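Local structure of 4-hydroxy-3-methylbut-2-enyl diphosphate reductase, apicoplast (Plasmodium falciparum, 4N7B) at residues Tyr379-Thr384 / Gly410-Ala415; Leu385-Cys390 / Asn418-Leu423. The protein reduces (E)-4-hydroxy-3-methylbut-2-enyl diphosphate to isopentenyl and dimethylallyl diphosphate at an iron-sulfur cluster, the last step of the apicoplast isoprenoid precursor pathway. All blocks are in the same frame, centred on the assembly; numbering follows the deposited sequence.

Contact 1 (Tyr379-Thr384 / Gly410-Ala415); sequences YVTQTT and GSICYA. With F3S (Fe3-s4 cluster), chain B.
The backbone N of Thr-381 donates to Ser-411 OG over 3.2 Å, one of two direct hydrogen bonds between 379-384 and 410-415; chi1 of -55° keeps that hydroxyl beside the serine's own backbone N, on the side where the strand passes. In the other, Cys-413 N lies 3.1 Å from Thr-383 O, in the carbonyl plane and on a lone pair, with an N-H...O angle of 159°. A water adds an indirect link by donating to Thr-381 OG1 and accepting from Ser-411 N. Thr-381 OG1 also bonds to Gln-382 O at 2.9 Å, approaching from above the carbonyl plane.

These bonds fasten the end of strand 377-381, part of a four-stranded parallel sheet, and the loop after it to the loop entering helix 414-427, where Cys-413 is the N-cap.

Cys-413 SG binds the iron atom FE4 of the three-iron cluster at 2.3 Å; Cys-231 and Cys-315 also belong to the cluster pocket. Thr-383 approaches the same cluster, its OG1 3.4 Å from the inorganic sulfide S4, while this hydroxyl hydrogen-bonds to Glu-345, the probable proton donor. Thr-383 itself probably also binds substrate.

Van der Waals and CH...O contacts add to these. Ile-412 CG1 packs 3.6 Å from Thr-381 OG1, the two side chains crossing at a slant, and Ile-412 CA makes a 3.4 Å CH...O contact with Thr-383 O, the same carbonyl that receives Cys-413 N.

Contact 2 (Leu385-Cys390 / Asn418-Leu423); sequences LSMDDC and NRQTAL
The carboxamide of Gln-420 reaches out from helix 414-427 and forms both direct hydrogen bonds of this contact, one with each end of the amide. Its NE2 donates to Leu-385 O at 2.9 Å, with an N-H...O angle of 164°; the acceptor lies close to the amide plane, although the donor is tilted 32° from the plane of the leucine carbonyl. Its OE1 accepts from Met-387 N at 3.0 Å, here in the carbonyl plane and on a lone pair. The chain is extended beyond CG (chi2 173°), which carries the amide across to the start of helix 387-400.

A water and a helix cap lie beside this pair. The water donates to Gln-420 OE1 and to Asp-388 OD2, a carboxylate oxygen that also forms a salt bridge with Arg-454. Ser-386 is the N-cap of helix 387-400: its OG accepts from Asp-389 N at 3.1 Å and more weakly from Asp-388 N.

By van der Waals contact, Met-387 runs past Gln-420 in the opposite direction, its CG 3.4 Å from OE1. Its bend at chi3 brings CE to 3.3 Å from Thr-421 OG1, a hydroxyl bonded to Thr-417 O within its own helix.

With both ends engaged, the amide's flip state is determined. At the first turn of helix 387-400, Gln-420 OE1 and Ser-386 OG accept from the N-H groups of Met-387 and Asp-389 respectively, and Ser-386 OG weakly from that of Asp-388.

How the contacts relate
The centres of contacts 1 and 2 lie 11 Å apart, and their segments alternate along the chain: 379-384 runs directly into 385-390, then 410-415 and 418-423 follow. Contact 1 joins the end of strand 377-381 to the entrance of helix 414-427; contact 2 joins the start of helix 387-400 to the next turns of helix 414-427. The two touch through packing, with Ile-412 CD1 3.8 Å from Cys-390 CB and Thr-381 CG2 3.8 Å from Cys-390 SG. Together they tie the strand-to-helix connection after 377-381 to the helix that begins beside the cluster, with contact 1 at the cofactor and contact 2 further off, the Gln-420 side chain about 9 Å from the cluster.

Contact 1 (Tyr379-Thr384 / Gly410-Ala415)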
ATOM      1  N   TYR A 379     -13.436   0.684  15.301  1.00 34.83           N
ATOM      2  CA  TYR A 379     -12.720  -0.132  14.358  1.00 33.93           C
ATOM      3  C   TYR A 379     -11.961   0.707  13.362  1.00 32.33           C
ATOM      4  O   TYR A 379     -12.288   1.850  13.085  1.00 31.78           O
ATOM      5  CB  TYR A 379     -13.641  -1.136  13.650  1.00 35.57           C
ATOM      6  CG  TYR A 379     -14.451  -0.609  12.469  1.00 35.68           C
ATOM      7  CD1 TYR A 379     -13.889  -0.517  11.199  1.00 32.13           C
ATOM      8  CD2 TYR A 379     -15.792  -0.244  12.619  1.00 35.51           C
ATOM      9  CE1 TYR A 379     -14.626  -0.056  10.121  1.00 32.92           C
ATOM     10  CE2 TYR A 379     -16.535   0.215  11.544  1.00 33.37           C
ATOM     11  CZ  TYR A 379     -15.941   0.309  10.298  1.00 34.40           C
ATOM     12  OH  TYR A 379     -16.660   0.770   9.214  1.00 44.53           O
ATOM     13  N   VAL A 380     -10.955   0.077  12.791  1.00 31.74           N
ATOM     14  CA  VAL A 380     -10.013   0.731  11.936  1.00 31.48           C
ATOM     15  C   VAL A 380      -9.596  -0.371  10.962  1.00 35.99           C
ATOM     16  O   VAL A 380      -9.838  -1.550  11.246  1.00 32.20           O
ATOM     17  CB  VAL A 380      -8.889   1.281  12.844  1.00 36.15           C
ATOM     18  CG1 VAL A 380      -7.552   0.676  12.531  1.00 38.85           C
ATOM     19  CG2 VAL A 380      -8.875   2.774  12.800  1.00 36.59           C
ATOM     20  N   THR A 381      -8.996  -0.034   9.819  1.00 35.32           N
ATOM     21  CA  THR A 381      -8.607  -1.065   8.863  1.00 28.59           C
ATOM     22  C   THR A 381      -7.237  -0.804   8.259  1.00 31.66           C
ATOM     23  O   THR A 381      -6.734   0.323   8.254  1.00 34.06           O
ATOM     24  CB  THR A 381      -9.638  -1.244   7.699  1.00 28.08           C
ATOM     25  OG1 THR A 381      -9.436  -0.265   6.678  1.00 38.10           O
ATOM     26  CG2 THR A 381     -11.051  -1.130   8.199  1.00 31.46           C
ATOM     27  N   GLN A 382      -6.644  -1.870   7.749  1.00 28.08           N
ATOM     28  CA  GLN A 382      -5.520  -1.784   6.830  1.00 27.71           C
ATOM     29  C   GLN A 382      -5.904  -0.880   5.649  1.00 28.59           C
ATOM     30  O   GLN A 382      -7.023  -0.946   5.135  1.00 29.15           O
ATOM     31  CB  GLN A 382      -5.191  -3.190   6.332  1.00 28.02           C
ATOM     32  CG  GLN A 382      -3.879  -3.351   5.600  1.00 27.84           C
ATOM     33  CD  GLN A 382      -3.572  -4.807   5.329  1.00 34.59           C
ATOM     34  OE1 GLN A 382      -4.057  -5.681   6.034  1.00 36.76           O
ATOM     35  NE2 GLN A 382      -2.785  -5.079   4.299  1.00 37.20           N
ATOM     36  N   THR A 383      -4.965  -0.059   5.193  1.00 25.63           N
ATOM     37  CA  THR A 383      -5.260   0.959   4.175  1.00 30.59           C
ATOM     38  C   THR A 383      -5.499   0.396   2.788  1.00 25.93           C
ATOM     39  O   THR A 383      -6.089   1.066   1.946  1.00 29.22           O
ATOM     40  CB  THR A 383      -4.107   1.968   4.041  1.00 24.28           C
ATOM     41  OG1 THR A 383      -2.917   1.291   3.605  1.00 29.71           O
ATOM     42  CG2 THR A 383      -3.838   2.637   5.354  1.00 28.00           C
ATOM     43  N   THR A 384      -5.050  -0.832   2.556  1.00 28.56           N
ATOM     44  CA  THR A 384      -5.005  -1.416   1.224  1.00 28.26           C
ATOM     45  C   THR A 384      -5.940  -2.619   1.013  1.00 32.90           C
ATOM     46  O   THR A 384      -5.750  -3.391   0.081  1.00 36.18           O
ATOM     47  CB  THR A 384      -3.592  -1.905   0.936  1.00 28.25           C
ATOM     48  OG1 THR A 384      -3.138  -2.684   2.046  1.00 31.56           O
ATOM     49  CG2 THR A 384      -2.643  -0.724   0.720  1.00 28.19           C
ATOM     50  N   GLY A 410     -13.085   6.870   6.872  1.00 35.80           N
ATOM     51  CA  GLY A 410     -12.617   5.507   6.643  1.00 31.01           C
ATOM     52  C   GLY A 410     -11.098   5.375   6.694  1.00 29.40           C
ATOM     53  O   GLY A 410     -10.384   6.383   6.762  1.00 32.34           O
ATOM     54  N   SER A 411     -10.605   4.136   6.642  1.00 26.10           N
ATOM     55  CA  SER A 411      -9.173   3.835   6.756  1.00 23.91           C
ATOM     56  C   SER A 411      -8.594   3.438   5.402  1.00 24.85           C
ATOM     57  O   SER A 411      -7.386   3.582   5.165  1.00 26.87           O
ATOM     58  CB  SER A 411      -8.940   2.691   7.760  1.00 24.42           C
ATOM     59  OG  SER A 411      -9.531   2.990   9.010  1.00 34.55           O
ATOM     60  N   ILE A 412      -9.427   2.896   4.517  1.00 22.83           N
ATOM     61  CA  ILE A 412      -8.938   2.501   3.197  1.00 28.78           C
ATOM     62  C   ILE A 412      -8.629   3.780   2.417  1.00 23.23           C
ATOM     63  O   ILE A 412      -9.507   4.637   2.266  1.00 28.87           O
ATOM     64  CB  ILE A 412      -9.968   1.637   2.452  1.00 27.99           C
ATOM     65  CG1 ILE A 412     -10.114   0.281   3.145  1.00 31.32           C
ATOM     66  CG2 ILE A 412      -9.538   1.421   1.007  1.00 22.71           C
ATOM     67  CD1 ILE A 412     -11.117  -0.598   2.491  1.00 33.55           C
ATOM     68  N   CYS A 413      -7.391   3.921   1.928  1.00 25.27           N
ATOM     69  CA  CYS A 413      -6.918   5.199   1.352  1.00 22.17           C
ATOM     70  C   CYS A 413      -7.455   5.502  -0.060  1.00 26.20           C
ATOM     71  O   CYS A 413      -7.969   4.626  -0.770  1.00 25.92           O
ATOM     72  CB  CYS A 413      -5.388   5.222   1.323  1.00 21.69           C
ATOM     73  SG  CYS A 413      -4.660   4.137   0.087  1.00 27.40           S
ATOM     74  N   TYR A 414      -7.294   6.759  -0.460  1.00 25.10           N
ATOM     75  CA  TYR A 414      -7.838   7.264  -1.701  1.00 24.87           C
ATOM     76  C   TYR A 414      -7.265   6.451  -2.868  1.00 23.43           C
ATOM     77  O   TYR A 414      -7.958   6.197  -3.860  1.00 27.11           O
ATOM     78  CB  TYR A 414      -7.510   8.783  -1.845  1.00 22.38           C
ATOM     79  CG  TYR A 414      -6.094   9.003  -2.274  1.00 23.14           C
ATOM     80  CD1 TYR A 414      -5.043   8.875  -1.367  1.00 22.10           C
ATOM     81  CD2 TYR A 414      -5.790   9.258  -3.605  1.00 23.38           C
ATOM     82  CE1 TYR A 414      -3.734   9.027  -1.784  1.00 27.25           C
ATOM     83  CE2 TYR A 414      -4.492   9.415  -4.024  1.00 28.83           C
ATOM     84  CZ  TYR A 414      -3.471   9.297  -3.121  1.00 28.98           C
ATOM     85  OH  TYR A 414      -2.186   9.450  -3.554  1.00 27.28           O
ATOM     86  N   ALA A 415      -6.004   6.028  -2.755  1.00 22.76           N
ATOM     87  CA  ALA A 415      -5.329   5.373  -3.887  1.00 19.87           C
ATOM     88  C   ALA A 415      -5.854   3.970  -4.105  1.00 21.46           C
ATOM     89  O   ALA A 415      -6.065   3.533  -5.241  1.00 23.94           O
ATOM     90  CB  ALA A 415      -3.818   5.348  -3.685  1.00 22.21           C
TER
HETATM   91 FE1  F3S B 401      -0.132   4.706  -0.955  1.00 26.99          FE
HETATM   92 FE3  F3S B 401      -0.387   5.723   1.526  1.00 26.63          FE
HETATM   93 FE4  F3S B 401      -2.399   4.407   0.325  1.00 26.91          FE
HETATM   94  S1  F3S B 401       1.274   4.525   0.716  1.00 24.12           S
HETATM   95  S2  F3S B 401      -1.452   2.914  -1.028  1.00 27.48           S
HETATM   96  S3  F3S B 401      -1.487   6.332  -0.266  1.00 22.68           S
HETATM   97  S4  F3S B 401      -1.832   4.314   2.447  1.00 30.32           S
HETATM   98  O   HOH W   1     -12.057   1.374   6.043  1.00 49.17           O

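Contact 2 (Leu385-Cys390 / Asn418-Leu423)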
ATOM      1  N   LEU A 385      -6.969  -2.763   1.837  1.00 32.66           N
ATOM      2  CA  LEU A 385      -7.876  -3.895   1.706  1.00 26.77           C
ATOM      3  C   LEU A 385      -8.690  -3.855   0.401  1.00 33.24           C
ATOM      4  O   LEU A 385      -8.790  -2.828  -0.271  1.00 32.46           O
ATOM      5  CB  LEU A 385      -8.837  -3.922   2.894  1.00 30.73           C
ATOM      6  CG  LEU A 385      -8.171  -4.144   4.255  1.00 32.69           C
ATOM      7  CD1 LEU A 385      -9.235  -4.247   5.326  1.00 36.74           C
ATOM      8  CD2 LEU A 385      -7.302  -5.401   4.229  1.00 31.61           C
ATOM      9  N   SER A 386      -9.239  -5.003   0.036  1.00 26.72           N
ATOM     10  CA  SER A 386     -10.328  -5.076  -0.915  1.00 27.33           C
ATOM     11  C   SER A 386     -11.512  -4.356  -0.308  1.00 30.76           C
ATOM     12  O   SER A 386     -11.879  -4.629   0.832  1.00 27.96           O
ATOM     13  CB  SER A 386     -10.726  -6.535  -1.119  1.00 29.57           C
ATOM     14  OG  SER A 386     -12.037  -6.609  -1.642  1.00 35.82           O
ATOM     15  N   MET A 387     -12.115  -3.438  -1.047  1.00 23.97           N
ATOM     16  CA  MET A 387     -13.291  -2.737  -0.548  1.00 29.46           C
ATOM     17  C   MET A 387     -14.436  -3.713  -0.364  1.00 28.63           C
ATOM     18  O   MET A 387     -15.272  -3.528   0.504  1.00 29.38           O
ATOM     19  CB  MET A 387     -13.711  -1.632  -1.509  1.00 22.75           C
ATOM     20  CG  MET A 387     -12.693  -0.517  -1.619  1.00 33.65           C
ATOM     21  SD  MET A 387     -13.370   0.926  -2.467  1.00 39.71           S
ATOM     22  CE  MET A 387     -13.389   0.371  -4.122  1.00 27.17           C
ATOM     23  N   ASP A 388     -14.472  -4.755  -1.186  1.00 27.52           N
ATOM     24  CA  ASP A 388     -15.545  -5.743  -1.109  1.00 27.35           C
ATOM     25  C   ASP A 388     -15.448  -6.594   0.147  1.00 28.07           C
ATOM     26  O   ASP A 388     -16.425  -6.728   0.864  1.00 30.06           O
ATOM     27  CB  ASP A 388     -15.515  -6.642  -2.331  1.00 24.93           C
ATOM     28  CG  ASP A 388     -15.612  -5.853  -3.624  1.00 33.42           C
ATOM     29  OD1 ASP A 388     -16.700  -5.292  -3.902  1.00 34.81           O
ATOM     30  OD2 ASP A 388     -14.585  -5.768  -4.343  1.00 30.51           O
ATOM     31  N   ASP A 389     -14.266  -7.157   0.399  1.00 25.92           N
ATOM     32  CA  ASP A 389     -14.006  -7.925   1.602  1.00 33.07           C
ATOM     33  C   ASP A 389     -14.210  -7.063   2.827  1.00 35.31           C
ATOM     34  O   ASP A 389     -14.840  -7.486   3.799  1.00 35.24           O
ATOM     35  CB  ASP A 389     -12.567  -8.427   1.625  1.00 32.52           C
ATOM     36  CG  ASP A 389     -12.336  -9.658   0.754  1.00 40.31           C
ATOM     37  OD1 ASP A 389     -13.316 -10.239   0.212  1.00 40.83           O
ATOM     38  OD2 ASP A 389     -11.140 -10.051   0.634  1.00 43.19           O
ATOM     39  N   CYS A 390     -13.669  -5.849   2.793  1.00 28.91           N
ATOM     40  CA  CYS A 390     -13.743  -4.971   3.958  1.00 28.39           C
ATOM     41  C   CYS A 390     -15.194  -4.723   4.325  1.00 26.72           C
ATOM     42  O   CYS A 390     -15.581  -4.848   5.487  1.00 28.29           O
ATOM     43  CB  CYS A 390     -13.040  -3.628   3.722  1.00 27.07           C
ATOM     44  SG  CYS A 390     -12.859  -2.684   5.231  1.00 41.14           S
ATOM     45  N   ASN A 418      -9.490   4.363  -5.386  1.00 21.67           N
ATOM     46  CA  ASN A 418      -9.503   4.836  -6.747  1.00 27.25           C
ATOM     47  C   ASN A 418      -9.059   3.771  -7.725  1.00 21.99           C
ATOM     48  O   ASN A 418      -9.637   3.633  -8.805  1.00 20.85           O
ATOM     49  CB  ASN A 418      -8.589   6.052  -6.897  1.00 24.66           C
ATOM     50  CG  ASN A 418      -9.153   7.303  -6.256  1.00 26.54           C
ATOM     51  OD1 ASN A 418     -10.308   7.351  -5.858  1.00 24.62           O
ATOM     52  ND2 ASN A 418      -8.332   8.352  -6.198  1.00 29.88           N
ATOM     53  N   ARG A 419      -8.003   3.041  -7.403  1.00 19.26           N
ATOM     54  CA  ARG A 419      -7.529   2.046  -8.354  1.00 21.55           C
ATOM     55  C   ARG A 419      -8.511   0.878  -8.509  1.00 25.57           C
ATOM     56  O   ARG A 419      -8.753   0.441  -9.633  1.00 25.57           O
ATOM     57  CB  ARG A 419      -6.131   1.554  -7.971  1.00 25.80           C
ATOM     58  CG  ARG A 419      -5.047   2.499  -8.480  1.00 26.77           C
ATOM     59  CD  ARG A 419      -3.941   2.675  -7.473  1.00 24.51           C
ATOM     60  NE  ARG A 419      -3.076   3.775  -7.871  1.00 25.23           N
ATOM     61  CZ  ARG A 419      -3.353   5.059  -7.660  1.00 22.57           C
ATOM     62  NH1 ARG A 419      -4.477   5.422  -7.045  1.00 21.22           N
ATOM     63  NH2 ARG A 419      -2.504   5.987  -8.072  1.00 27.69           N
ATOM     64  N   GLN A 420      -9.085   0.378  -7.407  1.00 20.53           N
ATOM     65  CA  GLN A 420     -10.096  -0.687  -7.486  1.00 22.49           C
ATOM     66  C   GLN A 420     -11.349  -0.197  -8.189  1.00 20.36           C
ATOM     67  O   GLN A 420     -11.917  -0.887  -9.033  1.00 21.72           O
ATOM     68  CB  GLN A 420     -10.471  -1.201  -6.089  1.00 20.13           C
ATOM     69  CG  GLN A 420      -9.400  -2.058  -5.444  1.00 25.67           C
ATOM     70  CD  GLN A 420      -9.719  -2.425  -3.997  1.00 29.37           C
ATOM     71  OE1 GLN A 420     -10.886  -2.541  -3.617  1.00 21.99           O
ATOM     72  NE2 GLN A 420      -8.681  -2.585  -3.181  1.00 27.36           N
ATOM     73  N   THR A 421     -11.776   1.015  -7.864  1.00 23.51           N
ATOM     74  CA  THR A 421     -13.008   1.547  -8.445  1.00 23.22           C
ATOM     75  C   THR A 421     -12.901   1.640  -9.979  1.00 28.46           C
ATOM     76  O   THR A 421     -13.827   1.249 -10.711  1.00 28.88           O
ATOM     77  CB  THR A 421     -13.370   2.918  -7.846  1.00 24.34           C
ATOM     78  OG1 THR A 421     -13.622   2.767  -6.439  1.00 27.40           O
ATOM     79  CG2 THR A 421     -14.623   3.496  -8.529  1.00 29.71           C
ATOM     80  N   ALA A 422     -11.768   2.119 -10.471  1.00 26.66           N
ATOM     81  CA  ALA A 422     -11.616   2.305 -11.909  1.00 35.78           C
ATOM     82  C   ALA A 422     -11.566   0.947 -12.611  1.00 27.03           C
ATOM     83  O   ALA A 422     -12.230   0.726 -13.617  1.00 29.71           O
ATOM     84  CB  ALA A 422     -10.371   3.100 -12.193  1.00 20.15           C
ATOM     85  N   LEU A 423     -10.788   0.030 -12.058  1.00 20.78           N
ATOM     86  CA  LEU A 423     -10.674  -1.315 -12.620  1.00 29.85           C
ATOM     87  C   LEU A 423     -12.039  -2.024 -12.614  1.00 28.91           C
ATOM     88  O   LEU A 423     -12.440  -2.666 -13.604  1.00 26.80           O
ATOM     89  CB  LEU A 423      -9.662  -2.123 -11.810  1.00 24.89           C
ATOM     90  CG  LEU A 423      -9.593  -3.618 -12.139  1.00 20.11           C
ATOM     91  CD1 LEU A 423      -9.191  -3.812 -13.605  1.00 19.39           C
ATOM     92  CD2 LEU A 423      -8.634  -4.358 -11.189  1.00 19.25           C
TER
HETATM   93  O   HOH W   2     -13.365  -3.204  -4.805  1.00 26.19           O